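Integron cassette protein Vpc_cass2 (Vibrio paracholerae, PDB 3JRT) is of unknown function, an all-helical product of a mobile integron gene cassette that assembles as a dimer. Local coordinates at residues A[53-56]-A[57-60]; A[65-68]-A[69-73]. All coordinates share one frame; numbering follows the deposited sequence.

Contact 1: A[53-56]-A[57-60]; sequences EGKA and FLRE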
loop_
_atom_site.group_PDB
_atom_site.type_symbol
_atom_site.label_atom_id
_atom_site.label_comp_id
_atom_site.label_asym_id
_atom_site.label_seq_id
_atom_site.Cartn_x
_atom_site.Cartn_y
_atom_site.Cartn_z
ATOM N N GLU A 53 -7.481 1.247 15.522
ATOM C CA GLU A 53 -8.670 1.952 15.979
ATOM C C GLU A 53 -9.057 1.512 17.386
ATOM O O GLU A 53 -9.771 2.214 18.083
ATOM C CB GLU A 53 -9.828 1.762 15.004
ATOM C CG GLU A 53 -9.723 2.660 13.777
ATOM C CD GLU A 53 -9.672 4.141 14.149
ATOM O OE1 GLU A 53 -10.637 4.639 14.769
ATOM O OE2 GLU A 53 -8.668 4.809 13.822
ATOM N N GLY A 54 -8.571 0.352 17.806
ATOM C CA GLY A 54 -8.847 -0.131 19.145
ATOM C C GLY A 54 -7.960 0.542 20.180
ATOM O O GLY A 54 -8.048 0.259 21.371
ATOM N N LYS A 55 -7.079 1.426 19.729
ATOM C CA LYS A 55 -6.218 2.163 20.657
ATOM C C LYS A 55 -6.718 3.597 20.788
ATOM O O LYS A 55 -6.294 4.486 20.047
ATOM C CB LYS A 55 -4.757 2.109 20.202
ATOM C CG LYS A 55 -4.226 0.690 20.143
ATOM C CD LYS A 55 -2.875 0.564 19.462
ATOM C CE LYS A 55 -2.463 -0.912 19.405
ATOM N NZ LYS A 55 -1.201 -1.138 18.663
ATOM N N ALA A 56 -7.633 3.792 21.734
ATOM C CA ALA A 56 -8.338 5.060 21.938
ATOM C C ALA A 56 -7.449 6.303 21.927
ATOM O O ALA A 56 -7.839 7.336 21.373
ATOM C CB ALA A 56 -9.182 5.017 23.228
ATOM N N PHE A 57 -6.263 6.211 22.523
ATOM C CA PHE A 57 -5.403 7.391 22.603
ATOM C C PHE A 57 -5.024 7.945 21.217
ATOM O O PHE A 57 -4.680 9.125 21.089
ATOM C CB PHE A 57 -4.159 7.130 23.460
ATOM C CG PHE A 57 -3.158 6.229 22.814
ATOM C CD1 PHE A 57 -2.109 6.760 22.078
ATOM C CD2 PHE A 57 -3.260 4.850 22.947
ATOM C CE1 PHE A 57 -1.181 5.931 21.473
ATOM C CE2 PHE A 57 -2.332 4.015 22.351
ATOM C CZ PHE A 57 -1.292 4.551 21.608
ATOM N N LEU A 58 -5.116 7.106 20.185
ATOM C CA LEU A 58 -4.761 7.535 18.842
ATOM C C LEU A 58 -5.761 8.516 18.238
ATOM O O LEU A 58 -5.498 9.108 17.192
ATOM C CB LEU A 58 -4.528 6.345 17.907
ATOM C CG LEU A 58 -3.219 5.627 18.213
ATOM C CD1 LEU A 58 -2.994 4.442 17.267
ATOM C CD2 LEU A 58 -2.041 6.624 18.163
ATOM N N ARG A 59 -6.893 8.709 18.902
ATOM C CA ARG A 59 -7.889 9.669 18.429
ATOM C C ARG A 59 -7.674 11.065 19.022
ATOM O O ARG A 59 -8.456 11.985 18.776
ATOM C CB ARG A 59 -9.310 9.166 18.719
ATOM C CG ARG A 59 -9.730 8.007 17.819
ATOM C CD ARG A 59 -11.028 7.385 18.279
ATOM N NE ARG A 59 -11.284 6.118 17.599
ATOM C CZ ARG A 59 -12.352 5.357 17.822
ATOM N NH1 ARG A 59 -13.261 5.739 18.713
ATOM N NH2 ARG A 59 -12.511 4.216 17.159
ATOM N N GLU A 60 -6.618 11.211 19.815
ATOM C CA GLU A 60 -6.293 12.505 20.411
ATOM C C GLU A 60 -5.595 13.407 19.395
ATOM O O GLU A 60 -4.967 12.917 18.452
ATOM C CB GLU A 60 -5.448 12.320 21.661
ATOM C CG GLU A 60 -6.228 11.704 22.795
ATOM C CD GLU A 60 -5.352 11.364 23.972
ATOM O OE1 GLU A 60 -4.147 11.677 23.920
ATOM O OE2 GLU A 60 -5.866 10.780 24.946
#

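Contact 2: A[65-68]-A[69-73]; sequences TKRQ and CIWRL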
loop_
_atom_site.group_PDB
_atom_site.type_symbol
_atom_site.label_atom_id
_atom_site.label_comp_id
_atom_site.label_asym_id
_atom_site.label_seq_id
_atom_site.Cartn_x
_atom_site.Cartn_y
_atom_site.Cartn_z
ATOM N N THR A 65 -1.858 13.145 12.877
ATOM C CA THR A 65 -1.003 12.823 11.740
ATOM C C THR A 65 -0.728 11.334 11.678
ATOM O O THR A 65 -0.874 10.706 10.618
ATOM C CB THR A 65 0.341 13.568 11.817
ATOM O OG1 THR A 65 0.090 14.960 12.041
ATOM C CG2 THR A 65 1.120 13.399 10.521
ATOM N N LYS A 66 -0.320 10.770 12.815
ATOM C CA LYS A 66 -0.006 9.354 12.866
ATOM C C LYS A 66 -1.259 8.558 12.529
ATOM O O LYS A 66 -1.236 7.671 11.681
ATOM C CB LYS A 66 0.516 8.945 14.243
ATOM C CG LYS A 66 0.546 7.430 14.412
ATOM C CD LYS A 66 1.292 7.032 15.670
ATOM C CE LYS A 66 1.345 5.506 15.794
ATOM N NZ LYS A 66 2.206 5.060 16.926
ATOM N N ARG A 67 -2.365 8.892 13.179
ATOM C CA ARG A 67 -3.601 8.179 12.896
ATOM C C ARG A 67 -3.960 8.243 11.408
ATOM O O ARG A 67 -4.305 7.242 10.819
ATOM C CB ARG A 67 -4.744 8.708 13.758
ATOM C CG ARG A 67 -6.016 7.927 13.610
ATOM C CD ARG A 67 -7.059 8.311 14.667
ATOM N NE ARG A 67 -8.294 7.569 14.464
ATOM C CZ ARG A 67 -9.301 8.011 13.725
ATOM N NH1 ARG A 67 -9.219 9.204 13.156
ATOM N NH2 ARG A 67 -10.391 7.274 13.569
ATOM N N GLN A 68 -3.882 9.425 10.804
ATOM C CA GLN A 68 -4.143 9.542 9.375
ATOM C C GLN A 68 -3.219 8.647 8.546
ATOM O O GLN A 68 -3.614 8.081 7.526
ATOM C CB GLN A 68 -4.005 11.008 8.918
ATOM C CG GLN A 68 -5.195 11.865 9.217
ATOM C CD GLN A 68 -4.973 13.357 8.869
ATOM O OE1 GLN A 68 -5.768 14.227 9.269
ATOM N NE2 GLN A 68 -3.891 13.653 8.131
ATOM N N CYS A 69 -1.977 8.525 8.981
ATOM C CA CYS A 69 -1.010 7.737 8.229
ATOM C C CYS A 69 -1.395 6.265 8.233
ATOM O O CYS A 69 -1.232 5.570 7.226
ATOM C CB CYS A 69 0.407 7.948 8.786
ATOM S SG CYS A 69 1.095 9.551 8.370
ATOM N N ILE A 70 -1.918 5.803 9.366
ATOM C CA ILE A 70 -2.421 4.440 9.481
ATOM C C ILE A 70 -3.598 4.207 8.540
ATOM O O ILE A 70 -3.669 3.188 7.852
ATOM C CB ILE A 70 -2.831 4.106 10.936
ATOM C CG1 ILE A 70 -1.604 4.112 11.834
ATOM C CG2 ILE A 70 -3.490 2.736 11.013
ATOM C CD1 ILE A 70 -1.932 4.175 13.332
ATOM N N TRP A 71 -4.536 5.154 8.535
ATOM C CA TRP A 71 -5.678 5.082 7.637
ATOM C C TRP A 71 -5.245 5.056 6.177
ATOM O O TRP A 71 -5.781 4.281 5.386
ATOM C CB TRP A 71 -6.704 6.216 7.911
ATOM C CG TRP A 71 -7.550 5.891 9.099
ATOM C CD1 TRP A 71 -7.172 5.909 10.407
ATOM C CD2 TRP A 71 -8.901 5.428 9.079
ATOM N NE1 TRP A 71 -8.214 5.503 11.209
ATOM C CE2 TRP A 71 -9.288 5.206 10.417
ATOM C CE3 TRP A 71 -9.822 5.176 8.059
ATOM C CZ2 TRP A 71 -10.567 4.765 10.765
ATOM C CZ3 TRP A 71 -11.080 4.712 8.401
ATOM C CH2 TRP A 71 -11.445 4.527 9.746
ATOM N N ARG A 72 -4.299 5.904 5.794
ATOM C CA ARG A 72 -3.849 5.844 4.397
ATOM C C ARG A 72 -3.192 4.492 4.100
ATOM O O ARG A 72 -3.487 3.870 3.076
ATOM C CB ARG A 72 -2.921 7.002 4.026
ATOM C CG ARG A 72 -3.568 8.389 4.123
ATOM C CD ARG A 72 -2.734 9.422 3.381
ATOM N NE ARG A 72 -1.367 9.523 3.891
ATOM C CZ ARG A 72 -1.007 10.323 4.895
ATOM N NH1 ARG A 72 -1.907 11.086 5.506
ATOM N NH2 ARG A 72 0.256 10.363 5.292
ATOM N N LEU A 73 -2.318 4.034 4.998
ATOM C CA LEU A 73 -1.671 2.741 4.797
ATOM C C LEU A 73 -2.703 1.681 4.455
ATOM O O LEU A 73 -2.552 0.963 3.475
ATOM C CB LEU A 73 -0.862 2.303 6.034
ATOM C CG LEU A 73 -0.268 0.883 5.973
ATOM C CD1 LEU A 73 0.759 0.797 4.847
ATOM C CD2 LEU A 73 0.399 0.488 7.283
HETATM O O HOH W 1 -0.907 12.282 7.868
#

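Contact 1: A[53-56]-A[57-60]
Glu53 OE1 is gripped by two nitrogens of one guanidinium: Arg59 NH2 lies 3.1 Å from Glu53 OE1 and Arg59 NE 3.3 Å from the same oxygen. The approach is side-on, and both nitrogens come from one face of the carboxylate, well out of its plane, NE on the syn side and NH2 on the anti side. The carboxylate and guanidinium planes are only 17° apart, but N-H...O angles of 137° at NE and 143° at NH2 show that neither bond is straight. A bend at chi2 turns the Glu53 carboxylate back toward Arg59, whose own chain runs extended from CG to NE. The other oxygen, Glu53 OE2, is taken by Arg67 and Trp71, so three side chains fix this carboxylate.

Two backbone bonds close the turn: Leu58 N to Lys55 O at 2.9 Å and Arg59 N to Ala56 O at 3.0 Å. Phe57 CE2 also comes within 3.8 Å of Lys55 CB, while Leu58 CG sits 3.9 Å above one face of the Phe57 ring, offset toward its rim. Successive i to i+3 bonds of this kind define a short 3-10 helix, here in the connection between helices 27-53 and 64-91, with Glu53, at the end of helix 27-53, as the acidic partner of Arg59.

Contact 2: A[65-68]-A[69-73]
Arg67 and Trp71, one helical turn apart, lie side by side and point the same way, forming the tighter flank of the contact. Trp71 NE1 stands over one face of the Arg67 guanidinium, offset toward its rim, and is 3.7 Å from Arg67 NH2. The two planes are 55° apart, too steeply inclined for a parallel stack. With CG anti to the backbone N (chi1 -174°), the extended Arg67 chain runs along the indole, bringing Arg67 CG to 4.0 Å from Trp71 CD1. Both polar ends have Glu53 as partner. The edge of the indole also closes on the backbone, with Trp71 CD1 3.2 Å from Arg67 O.

The Gln68 and Arg72 flank is looser, and a water bridges its side chains. Their amide and guanidinium planes are 69° apart, and the nearest side-chain approach is 4.0 Å, from Gln68 CB to Arg72 NH1. The water accepts from Arg72 NH1 at 2.8 Å and, over a longer distance, from Gln68 NE2, while donating to Thr65 O. Regular i to i+4 backbone bonds, such as Arg72 N to Gln68 O at 2.9 Å, hold the helix.

Within helix 64-91, Ile70 and Trp71 pack on Tyr52 and Leu49 of helix 27-53. Arg72 forms a salt bridge with Asp41 of the second subunit, and Cys69 and Ile70 meet Gly40 and Ile44 of that subunit.

Contact 1 comes first along the chain, at the end of helix 27-53 and in the connection that follows; contact 2 comes next, near the start of helix 64-91. Their centres are about 12 Å apart, on the same side of the chain's centre, and they touch directly. Glu53 OE2 lies 2.9 Å from Arg67 NE, in a salt bridge, and 2.7 Å from Trp71 NE1, a probable hydrogen bond. Leu58 and Arg59 also pack against Ile70 and Arg67. The polar cluster thus ties the connection to both helices of a helical hairpin. Contact 2 alone extends to the second subunit, linking this end of the hairpin to the dimer interface.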